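Local coordinates for protein predicted metal-dependent hydrolase of the TIM-barrel fold (Lactobacillus casei, PDB 2QPX) that probably acts as a zinc-dependent hydrolase of the amidohydrolase family, holding two zinc ions in a TIM-barrel fold, though its substrate is not established, at residues I127-L130 and E131-A134; V155-A158 and K159-F163; I207-M210 and L211-A215. All blocks are in the same frame, centred on the assembly; numbering follows the deposited sequence. Where two conformers were deposited one is given.

Interaction 1: I127-L130 and E131-A134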
ATOM      1  N   ILE A 127       0.493 -15.095  27.887  1.00 14.65           N
ATOM      2  CA  ILE A 127      -0.680 -14.731  27.057  1.00 13.76           C
ATOM      3  C   ILE A 127      -1.361 -16.023  26.616  1.00 14.44           C
ATOM      4  O   ILE A 127      -0.703 -16.978  26.193  1.00 15.38           O
ATOM      5  CB  ILE A 127      -0.281 -13.893  25.805  1.00 14.53           C
ATOM      6  CG1 ILE A 127       0.371 -12.543  26.222  1.00 15.07           C
ATOM      7  CG2 ILE A 127      -1.464 -13.680  24.821  1.00 15.11           C
ATOM      8  CD1 ILE A 127      -0.567 -11.493  26.835  1.00 18.09           C
ATOM      9  N   TYR A 128      -2.689 -16.058  26.757  1.00 14.87           N
ATOM     10  CA  TYR A 128      -3.510 -17.255  26.516  1.00 14.40           C
ATOM     11  C   TYR A 128      -3.916 -17.322  25.063  1.00 14.34           C
ATOM     12  O   TYR A 128      -4.722 -16.517  24.592  1.00 14.90           O
ATOM     13  CB  TYR A 128      -4.760 -17.137  27.367  1.00 14.65           C
ATOM     14  CG  TYR A 128      -5.735 -18.303  27.376  1.00 15.10           C
ATOM     15  CD1 TYR A 128      -6.622 -18.549  26.343  1.00 15.67           C
ATOM     16  CD2 TYR A 128      -5.797 -19.147  28.468  1.00 16.22           C
ATOM     17  CE1 TYR A 128      -7.516 -19.613  26.407  1.00 16.08           C
ATOM     18  CE2 TYR A 128      -6.712 -20.180  28.556  1.00 17.54           C
ATOM     19  CZ  TYR A 128      -7.572 -20.422  27.502  1.00 15.52           C
ATOM     20  OH  TYR A 128      -8.488 -21.451  27.519  1.00 18.03           O
ATOM     21  N   ARG A 129      -3.371 -18.287  24.348  1.00 14.09           N
ATOM     22  CA  ARG A 129      -3.749 -18.451  22.937  1.00 13.85           C
ATOM     23  C   ARG A 129      -5.076 -19.227  22.848  1.00 13.41           C
ATOM     24  O   ARG A 129      -5.198 -20.407  23.286  1.00 14.74           O
ATOM     25  CB  ARG A 129      -2.655 -19.171  22.141  1.00 15.04           C
ATOM     26  CG  ARG A 129      -2.978 -19.175  20.645  1.00 17.73           C
ATOM     27  CD  ARG A 129      -1.978 -19.853  19.824  1.00 16.94           C
ATOM     28  NE  ARG A 129      -0.787 -19.043  19.664  1.00 15.95           N
ATOM     29  CZ  ARG A 129       0.073 -19.198  18.674  1.00 17.07           C
ATOM     30  NH1 ARG A 129      -0.088 -20.172  17.795  1.00 21.09           N
ATOM     31  NH2 ARG A 129       1.085 -18.384  18.566  1.00 19.47           N
ATOM     32  N   LEU A 130      -6.076 -18.577  22.279  1.00 13.26           N
ATOM     33  CA  LEU A 130      -7.407 -19.174  22.218  1.00 13.15           C
ATOM     34  C   LEU A 130      -7.466 -20.490  21.431  1.00 13.72           C
ATOM     35  O   LEU A 130      -8.017 -21.461  21.892  1.00 15.92           O
ATOM     36  CB  LEU A 130      -8.382 -18.156  21.628  1.00 13.68           C
ATOM     37  CG  LEU A 130      -8.676 -16.944  22.554  1.00 13.70           C
ATOM     38  CD1 LEU A 130      -9.376 -15.836  21.714  1.00 16.33           C
ATOM     39  CD2 LEU A 130      -9.535 -17.318  23.781  1.00 16.18           C
ATOM     40  N   GLU A 131      -6.949 -20.474  20.209  1.00 14.26           N
ATOM     41  CA  GLU A 131      -7.151 -21.610  19.310  1.00 12.40           C
ATOM     42  C   GLU A 131      -6.476 -22.888  19.813  1.00 15.38           C
ATOM     43  O   GLU A 131      -7.000 -23.987  19.635  1.00 16.45           O
ATOM     44  CB  GLU A 131      -6.775 -21.304  17.856  1.00 15.54           C
ATOM     45  CG  GLU A 131      -7.666 -20.280  17.174  1.00 16.60           C
ATOM     46  CD  GLU A 131      -7.407 -18.809  17.523  1.00 15.14           C
ATOM     47  OE1 GLU A 131      -6.425 -18.498  18.270  1.00 16.06           O
ATOM     48  OE2 GLU A 131      -8.213 -17.990  16.996  1.00 16.00           O
ATOM     49  N   THR A 132      -5.279 -22.772  20.404  1.00 16.59           N
ATOM     50  CA  THR A 132      -4.571 -23.952  20.910  1.00 17.68           C
ATOM     51  C   THR A 132      -5.279 -24.530  22.139  1.00 16.48           C
ATOM     52  O   THR A 132      -5.390 -25.739  22.291  1.00 18.18           O
ATOM     53  CB  THR A 132      -3.082 -23.620  21.141  1.00 19.96           C
ATOM     54  OG1 THR A 132      -3.010 -22.401  21.823  1.00 21.00           O
ATOM     55  CG2 THR A 132      -2.344 -23.452  19.821  1.00 21.12           C
ATOM     56  N   HIS A 133      -5.828 -23.678  23.012  1.00 15.93           N
ATOM     57  CA  HIS A 133      -6.631 -24.159  24.124  1.00 17.03           C
ATOM     58  C   HIS A 133      -7.899 -24.826  23.577  1.00 17.42           C
ATOM     59  O   HIS A 133      -8.277 -25.921  24.030  1.00 18.98           O
ATOM     60  CB  HIS A 133      -6.959 -23.044  25.119  1.00 16.83           C
ATOM     61  CG  HIS A 133      -5.829 -22.707  26.029  1.00 17.39           C
ATOM     62  ND1 HIS A 133      -4.888 -21.743  25.735  1.00 17.93           N
ATOM     63  CD2 HIS A 133      -5.475 -23.222  27.230  1.00 18.44           C
ATOM     64  CE1 HIS A 133      -4.013 -21.677  26.732  1.00 18.40           C
ATOM     65  NE2 HIS A 133      -4.336 -22.584  27.644  1.00 20.28           N
ATOM     66  N   ALA A 134      -8.501 -24.226  22.552  1.00 16.78           N
ATOM     67  CA  ALA A 134      -9.699 -24.812  21.924  1.00 16.60           C
ATOM     68  C   ALA A 134      -9.388 -26.237  21.400  1.00 16.14           C
ATOM     69  O   ALA A 134     -10.172 -27.182  21.584  1.00 17.16           O
ATOM     70  CB  ALA A 134     -10.226 -23.905  20.803  1.00 16.07           C
TER

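Interaction 2: V155-A158 and K159-F163. With EDO (1,2-ethanediol), chain J; EDO (1,2-ethanediol), chain K.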
ATOM      1  N   VAL A 155     -11.394 -20.200  29.571  1.00 17.37           N
ATOM      2  CA  VAL A 155     -11.190 -18.812  29.152  1.00 17.29           C
ATOM      3  C   VAL A 155     -11.559 -17.867  30.308  1.00 16.20           C
ATOM      4  O   VAL A 155     -10.833 -16.904  30.588  1.00 17.82           O
ATOM      5  CB  VAL A 155     -11.984 -18.479  27.854  1.00 16.44           C
ATOM      6  CG1 VAL A 155     -12.011 -16.976  27.571  1.00 18.12           C
ATOM      7  CG2 VAL A 155     -11.403 -19.274  26.682  1.00 16.65           C
ATOM      8  N   LYS A 156     -12.704 -18.135  30.943  1.00 18.10           N
ATOM      9  CA  LYS A 156     -13.164 -17.343  32.058  1.00 18.90           C
ATOM     10  C   LYS A 156     -12.196 -17.373  33.246  1.00 19.66           C
ATOM     11  O   LYS A 156     -12.168 -16.434  34.036  1.00 22.35           O
ATOM     12  CB  LYS A 156     -14.568 -17.809  32.490  1.00 18.33           C
ATOM     13  CG  LYS A 156     -15.652 -17.472  31.507  1.00 19.38           C
ATOM     14  CD  LYS A 156     -16.940 -18.176  31.902  1.00 21.50           C
ATOM     15  CE  LYS A 156     -18.075 -17.910  30.951  1.00 23.63           C
ATOM     16  NZ  LYS A 156     -19.331 -18.581  31.348  1.00 23.77           N
ATOM     17  N   GLN A 157     -11.451 -18.457  33.388  1.00 18.87           N
ATOM     18  CA  GLN A 157     -10.506 -18.667  34.487  1.00 21.69           C
ATOM     19  C   GLN A 157      -9.073 -18.193  34.177  1.00 20.28           C
ATOM     20  O   GLN A 157      -8.151 -18.385  35.013  1.00 21.64           O
ATOM     21  CB  GLN A 157     -10.449 -20.149  34.844  1.00 23.03           C
ATOM     22  CG  GLN A 157     -11.747 -20.705  35.449  1.00 22.51           C
ATOM     23  CD  GLN A 157     -11.867 -22.246  35.356  1.00 27.61           C
ATOM     24  OE1 GLN A 157     -10.935 -22.967  34.938  1.00 30.79           O
ATOM     25  NE2 GLN A 157     -13.058 -22.754  35.723  1.00 29.01           N
ATOM     26  N   ALA A 158      -8.865 -17.607  32.980  1.00 17.86           N
ATOM     27  CA  ALA A 158      -7.488 -17.311  32.559  1.00 17.96           C
ATOM     28  C   ALA A 158      -6.818 -16.359  33.510  1.00 18.13           C
ATOM     29  O   ALA A 158      -5.649 -16.567  33.855  1.00 18.55           O
ATOM     30  CB  ALA A 158      -7.418 -16.804  31.083  1.00 17.68           C
ATOM     31  N   LYS A 159      -7.505 -15.292  33.895  1.00 19.23           N
ATOM     32  CA  LYS A 159      -6.873 -14.298  34.817  1.00 19.72           C
ATOM     33  C   LYS A 159      -6.477 -14.962  36.158  1.00 21.45           C
ATOM     34  O   LYS A 159      -5.357 -14.782  36.688  1.00 22.26           O
ATOM     35  CB  LYS A 159      -7.772 -13.090  35.036  1.00 20.34           C
ATOM     36  CG  LYS A 159      -7.262 -12.074  36.037  1.00 21.27           C
ATOM     37  CD  LYS A 159      -8.111 -10.837  36.062  1.00 22.51           C
ATOM     38  CE  LYS A 159      -7.743  -9.943  37.222  1.00 27.43           C
ATOM     39  NZ  LYS A 159      -8.514  -8.677  37.118  1.00 32.45           N
ATOM     40  N   ALA A 160      -7.418 -15.736  36.698  1.00 21.84           N
ATOM     41  CA  ALA A 160      -7.181 -16.484  37.934  1.00 21.64           C
ATOM     42  C   ALA A 160      -6.008 -17.449  37.818  1.00 23.18           C
ATOM     43  O   ALA A 160      -5.259 -17.645  38.783  1.00 26.10           O
ATOM     44  CB  ALA A 160      -8.493 -17.217  38.404  1.00 23.36           C
ATOM     45  N   HIS A 161      -5.801 -18.010  36.626  1.00 21.86           N
ATOM     46  CA  HIS A 161      -4.714 -18.922  36.377  1.00 21.87           C
ATOM     47  C   HIS A 161      -3.389 -18.212  36.045  1.00 21.69           C
ATOM     48  O   HIS A 161      -2.395 -18.873  35.849  1.00 25.19           O
ATOM     49  CB  HIS A 161      -5.060 -19.898  35.270  1.00 23.14           C
ATOM     50  CG  HIS A 161      -6.058 -20.938  35.670  1.00 25.90           C
ATOM     51  ND1 HIS A 161      -6.969 -21.472  34.787  1.00 29.16           N
ATOM     52  CD2 HIS A 161      -6.278 -21.550  36.858  1.00 29.47           C
ATOM     53  CE1 HIS A 161      -7.701 -22.381  35.412  1.00 30.74           C
ATOM     54  NE2 HIS A 161      -7.297 -22.453  36.668  1.00 30.49           N
ATOM     55  N   GLY A 162      -3.400 -16.888  36.028  1.00 20.19           N
ATOM     56  CA  GLY A 162      -2.158 -16.096  35.914  1.00 21.13           C
ATOM     57  C   GLY A 162      -1.846 -15.547  34.517  1.00 18.81           C
ATOM     58  O   GLY A 162      -0.858 -14.849  34.335  1.00 21.31           O
ATOM     59  N   PHE A 163      -2.692 -15.824  33.528  1.00 18.26           N
ATOM     60  CA  PHE A 163      -2.516 -15.191  32.227  1.00 16.22           C
ATOM     61  C   PHE A 163      -2.821 -13.714  32.306  1.00 16.24           C
ATOM     62  O   PHE A 163      -3.681 -13.277  33.100  1.00 17.27           O
ATOM     63  CB  PHE A 163      -3.419 -15.855  31.172  1.00 15.74           C
ATOM     64  CG  PHE A 163      -3.094 -17.281  30.901  1.00 16.27           C
ATOM     65  CD1 PHE A 163      -2.147 -17.628  29.922  1.00 18.53           C
ATOM     66  CD2 PHE A 163      -3.736 -18.313  31.614  1.00 18.09           C
ATOM     67  CE1 PHE A 163      -1.844 -18.963  29.650  1.00 18.06           C
ATOM     68  CE2 PHE A 163      -3.437 -19.664  31.329  1.00 18.12           C
ATOM     69  CZ  PHE A 163      -2.502 -19.998  30.360  1.00 19.73           C
TER
HETATM   70  C1  EDO J 384      -0.210 -18.668  33.105  0.50 43.53           C
HETATM   71  O1  EDO J 384      -0.116 -18.406  34.503  1.00 48.53           O
HETATM   72  C2  EDO J 384       0.789 -19.750  32.747  0.50 45.67           C
HETATM   73  O2  EDO J 384       0.203 -21.034  32.997  0.50 46.77           O
HETATM   74  C1  EDO K 385     -12.233  -8.179  36.987  1.00 50.67           C
HETATM   75  O1  EDO K 385     -11.089  -9.040  37.086  1.00 53.28           O
HETATM   76  C2  EDO K 385     -11.916  -7.000  36.090  1.00 49.64           C
HETATM   77  O2  EDO K 385     -10.813  -6.249  36.630  1.00 51.13           O
HETATM   78  O   HOH W   1     -10.301 -15.567  35.996  1.00 22.52           O

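Interaction 3: I207-M210 and L211-A215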
ATOM      1  N   ILE A 207     -14.349 -20.794  14.559  1.00 14.60           N
ATOM      2  CA  ILE A 207     -13.446 -19.726  15.035  1.00 13.88           C
ATOM      3  C   ILE A 207     -14.205 -18.407  15.201  1.00 13.57           C
ATOM      4  O   ILE A 207     -14.066 -17.727  16.227  1.00 14.75           O
ATOM      5  CB  ILE A 207     -12.226 -19.549  14.083  1.00 14.00           C
ATOM      6  CG1 ILE A 207     -11.262 -20.746  14.275  1.00 15.43           C
ATOM      7  CG2 ILE A 207     -11.474 -18.254  14.379  1.00 14.99           C
ATOM      8  CD1 ILE A 207     -10.104 -20.841  13.238  1.00 18.27           C
ATOM      9  N   ASP A 208     -15.024 -18.035  14.224  1.00 13.18           N
ATOM     10  CA  ASP A 208     -15.733 -16.757  14.303  1.00 13.47           C
ATOM     11  C   ASP A 208     -16.757 -16.819  15.448  1.00 14.31           C
ATOM     12  O   ASP A 208     -16.862 -15.842  16.231  1.00 14.45           O
ATOM     13  CB  ASP A 208     -16.417 -16.394  12.976  1.00 14.79           C
ATOM     14  CG  ASP A 208     -15.463 -15.879  11.909  1.00 17.90           C
ATOM     15  OD1 ASP A 208     -14.237 -15.898  12.128  1.00 19.01           O
ATOM     16  OD2 ASP A 208     -15.978 -15.435  10.824  1.00 18.65           O
ATOM     17  N   TYR A 209     -17.492 -17.935  15.596  1.00 13.75           N
ATOM     18  CA  TYR A 209     -18.390 -18.090  16.760  1.00 14.31           C
ATOM     19  C   TYR A 209     -17.602 -17.874  18.074  1.00 13.29           C
ATOM     20  O   TYR A 209     -18.031 -17.131  18.995  1.00 15.46           O
ATOM     21  CB  TYR A 209     -19.040 -19.494  16.759  1.00 14.57           C
ATOM     22  CG  TYR A 209     -19.961 -19.738  17.904  1.00 16.14           C
ATOM     23  CD1 TYR A 209     -19.505 -20.203  19.122  1.00 15.62           C
ATOM     24  CD2 TYR A 209     -21.337 -19.493  17.764  1.00 15.01           C
ATOM     25  CE1 TYR A 209     -20.399 -20.437  20.172  1.00 18.22           C
ATOM     26  CE2 TYR A 209     -22.208 -19.686  18.783  1.00 17.61           C
ATOM     27  CZ  TYR A 209     -21.756 -20.149  19.988  1.00 18.30           C
ATOM     28  OH  TYR A 209     -22.631 -20.332  21.025  1.00 21.07           O
HETATM   29  N   MSE A 210     -16.469 -18.578  18.194  1.00 13.54           N
HETATM   30  CA  MSE A 210     -15.635 -18.511  19.370  0.50 14.09           C
HETATM   31  C   MSE A 210     -15.253 -17.069  19.664  1.00 14.11           C
HETATM   32  O   MSE A 210     -15.364 -16.597  20.814  1.00 15.77           O
HETATM   33  CB  MSE A 210     -14.363 -19.311  19.108  0.50 14.83           C
HETATM   34  CG  MSE A 210     -13.405 -19.343  20.251  0.50 13.73           C
HETATM   35 SE   MSE A 210     -11.608 -19.967  19.772  0.40 16.74          SE
HETATM   36  CE  MSE A 210     -10.850 -18.353  18.950  0.50 19.14           C
ATOM     37  N   LEU A 211     -14.789 -16.353  18.630  1.00 13.27           N
ATOM     38  CA  LEU A 211     -14.310 -14.983  18.875  1.00 13.73           C
ATOM     39  C   LEU A 211     -15.427 -14.037  19.334  1.00 14.30           C
ATOM     40  O   LEU A 211     -15.223 -13.188  20.220  1.00 14.92           O
ATOM     41  CB  LEU A 211     -13.613 -14.451  17.629  1.00 13.59           C
ATOM     42  CG  LEU A 211     -12.256 -15.111  17.339  1.00 12.96           C
ATOM     43  CD1 LEU A 211     -11.806 -14.767  15.906  1.00 17.09           C
ATOM     44  CD2 LEU A 211     -11.240 -14.717  18.438  1.00 16.06           C
ATOM     45  N   TYR A 212     -16.612 -14.163  18.739  1.00 14.55           N
ATOM     46  CA  TYR A 212     -17.736 -13.329  19.166  1.00 15.38           C
ATOM     47  C   TYR A 212     -18.184 -13.696  20.567  1.00 14.89           C
ATOM     48  O   TYR A 212     -18.507 -12.832  21.369  1.00 16.90           O
ATOM     49  CB  TYR A 212     -18.920 -13.433  18.182  1.00 15.24           C
ATOM     50  CG  TYR A 212     -18.784 -12.484  16.986  1.00 16.36           C
ATOM     51  CD1 TYR A 212     -18.006 -12.807  15.892  1.00 16.08           C
ATOM     52  CD2 TYR A 212     -19.415 -11.221  16.968  1.00 17.17           C
ATOM     53  CE1 TYR A 212     -17.883 -11.943  14.818  1.00 16.64           C
ATOM     54  CE2 TYR A 212     -19.263 -10.338  15.889  1.00 19.74           C
ATOM     55  CZ  TYR A 212     -18.502 -10.700  14.828  1.00 18.60           C
ATOM     56  OH  TYR A 212     -18.336  -9.847  13.757  1.00 21.05           O
ATOM     57  N   HIS A 213     -18.193 -14.986  20.886  1.00 13.89           N
ATOM     58  CA  HIS A 213     -18.670 -15.440  22.188  1.00 15.28           C
ATOM     59  C   HIS A 213     -17.681 -15.300  23.340  1.00 15.30           C
ATOM     60  O   HIS A 213     -18.109 -15.118  24.474  1.00 17.76           O
ATOM     61  CB  HIS A 213     -19.265 -16.836  22.080  1.00 16.09           C
ATOM     62  CG  HIS A 213     -20.574 -16.848  21.384  1.00 15.88           C
ATOM     63  ND1 HIS A 213     -21.763 -16.936  22.081  1.00 23.52           N
ATOM     64  CD2 HIS A 213     -20.912 -16.657  20.083  1.00 15.88           C
ATOM     65  CE1 HIS A 213     -22.775 -16.876  21.232  1.00 21.86           C
ATOM     66  NE2 HIS A 213     -22.302 -16.671  20.021  1.00 20.34           N
ATOM     67  N   VAL A 214     -16.377 -15.307  23.090  1.00 14.70           N
ATOM     68  CA  VAL A 214     -15.445 -15.106  24.177  1.00 15.49           C
ATOM     69  C   VAL A 214     -15.249 -13.622  24.504  1.00 15.20           C
ATOM     70  O   VAL A 214     -14.743 -13.306  25.575  1.00 16.41           O
ATOM     71  CB  VAL A 214     -14.062 -15.794  23.977  1.00 15.83           C
ATOM     72  CG1 VAL A 214     -14.231 -17.315  23.849  1.00 17.00           C
ATOM     73  CG2 VAL A 214     -13.275 -15.159  22.829  1.00 16.50           C
ATOM     74  N   ALA A 215     -15.590 -12.718  23.593  1.00 15.73           N
ATOM     75  CA  ALA A 215     -15.373 -11.291  23.828  1.00 14.91           C
ATOM     76  C   ALA A 215     -15.920 -10.821  25.187  1.00 15.04           C
ATOM     77  O   ALA A 215     -15.208 -10.150  25.937  1.00 16.52           O
ATOM     78  CB  ALA A 215     -15.843 -10.427  22.625  1.00 16.37           C
TER

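Interaction 1: I127-L130 and E131-A134
Tyr128 and His133 lie ring on ring at the start of helix 130-138, the evidence being a face-to-face stack with centroids 3.6 Å apart and planes only 8° from parallel. ND1 of the imidazole sits over the centre of the phenol ring, while CZ of Tyr128 lies 3.2 Å from CG of His133, toward the rim of the smaller ring. The tyrosine reaches across because its CG is anti to the backbone N (chi1 -176°), which carries the ring forward along the chain. Its OH passes close to CB of His133 and is hydrogen-bonded to OD2 of Asp154 on helix 144-156.

Hydrogen bonding centres on the carbonyl of Arg129, the N-cap residue. His133 ND1 donates to Arg129 O at 2.8 Å with an N-H...O angle of 166°; the oxygen lies in the imidazole plane, whereas the donor stands above the carbonyl plane. The backbone N of His133 adds a weak bond to the same oxygen at 3.3 Å. One residue on, Ala134 N to Leu130 O, 2.9 Å, is the regular helical bond.

Apolar and mixed packing is lighter. Thr132 crosses the stem of the Arg129 side chain, its CG2 3.6 Å from CD of Arg129 and its OG1 near CB and CG. Beyond that stem NH2 of Arg129 forms a salt bridge with OD2 of Asp101, and the arginine side chain passes close to the zinc ligand His20; Glu131 turns its carboxylate to Ser168 and the backbone N of Ile169.

Chemically, the in-plane bond at the edge and the stack over the face together fix the rotation of the imidazole. ND1 carries a proton in this bond, which leaves the form of NE2 undecided; stack and bond tie the loop leaving strand 124-127 to the first turn of the helix.

Interaction 2: V155-A158 and K159-F163
The Phe163 ring has C1 of a 1,2-ethanediol (chain J), probably from the crystallisation liquor, over the centre of one face, 3.6 Å above the plane. At its edge, in plane, lies Ala158 O, 3.4 Å from CD2 of Phe163, and CB of Ala158 touches the same CD2 at 4.0 Å. Tyr128 also meets this ring edge-to-face. The second flat pair is looser: Gln157 and His161 run side by side, pointing the same way, with amide and imidazole planes 87° apart and OE1 of Gln157 3.3 Å from CE1 of His161.

Gly162 N to Lys159 O, 2.9 Å, closes a type I beta turn. Around it His161 N donates to Gln157 O at 2.9 Å, and Phe163 N to Ala158 O at 3.1 Å. O1 of the chain J ethanediol donates a hydrogen bond to His161 O. A water bridges Lys156 O and Ala160 N where helix 144-156 has ended.

Replacing Phe163 by an alanine would probably open a gap beside CB of Ala158 and the Tyr128 ring, where the phenyl ring had lain.

Gly162 has a positive phi, 100°, at which a CB would jam against the preceding carbonyl. With the six-to-one bond from Phe163 N and the five-to-two bond from Gly162 N, this makes a Schellman motif, in the surface connection leading on from helix 144-156 of the TIM-barrel fold.

Interaction 3: I207-M210 and L211-A215
Tyr209 leans over His213, one helical turn ahead, and can be followed outward from its CB. CB itself meets no atom of the imidazole, and the contact begins at CG. A chi1 of 180° swings CG to the carbonyl side and sends the ring along the helix toward the later residue. CG and CD1 both come no nearer than 3.9 Å to CD2 of His213. Contact tightens along the other side of the ring: CD2 meets CD2 and NE2 of the imidazole, and CE2 makes the closest approach between the two side chains, 3.3 Å to NE2 of His213. CE1 lies over CG and CD2, CZ over NE2 and CD2, and at the tip OH is 3.5 Å from CE1 of His213.

These distances describe an offset stack, centroids 3.8 Å apart and planes at 14°, in which CD2 of the imidazole stands over the centre of the phenol ring. Tyr209 O lies at the imidazole edge, in plane, and also accepts the backbone N of His213 at 2.9 Å. Trp148 of helix 144-156 meets the tyrosine ring edge-to-face.

The stack is an i to i+4 pair on helix 204-221, one of the helices of the TIM-barrel fold, and the backbone evidence is regular: Leu211 N to Ile207 O, Tyr212 N to Asp208 O and Val214 N to Met210 O are all hydrogen bonds of this spacing.

Another face of the helix is apolar. Ile207 and Leu211 run side by side, CG2 of Ile207 3.8 Å from CD1 of Leu211. Met210, a selenomethionine modelled in two conformers, lies next to Val214. Leu130 of helix 130-138 packs on Met210, Leu211 and Val214. Asp208, by contrast, is polar and forms a salt bridge with Lys204.

Interaction 1 touches both of the others, its centre about 12 Å from each of theirs. Toward interaction 2, the backbone N of Tyr128 lies 3.6 Å from CD1 of Phe163, and ring atom Tyr128 CD2 is 3.9 Å from Ala158 CB. Toward interaction 3, Leu130 and Glu131 both pack on helix 204-221, with Leu130 CD1 3.9 Å from Leu211 CD2. Interactions 2 and 3 approach to about 4 Å between nearest atoms without touching. Interaction 1 also comes nearest the metal site, the Arg129 side chain being about 5 Å from a zinc ion; the Leu211 side chain is about 14 Å from one, and the Phe163 side chain about 11 Å from that of the zinc ligand His18.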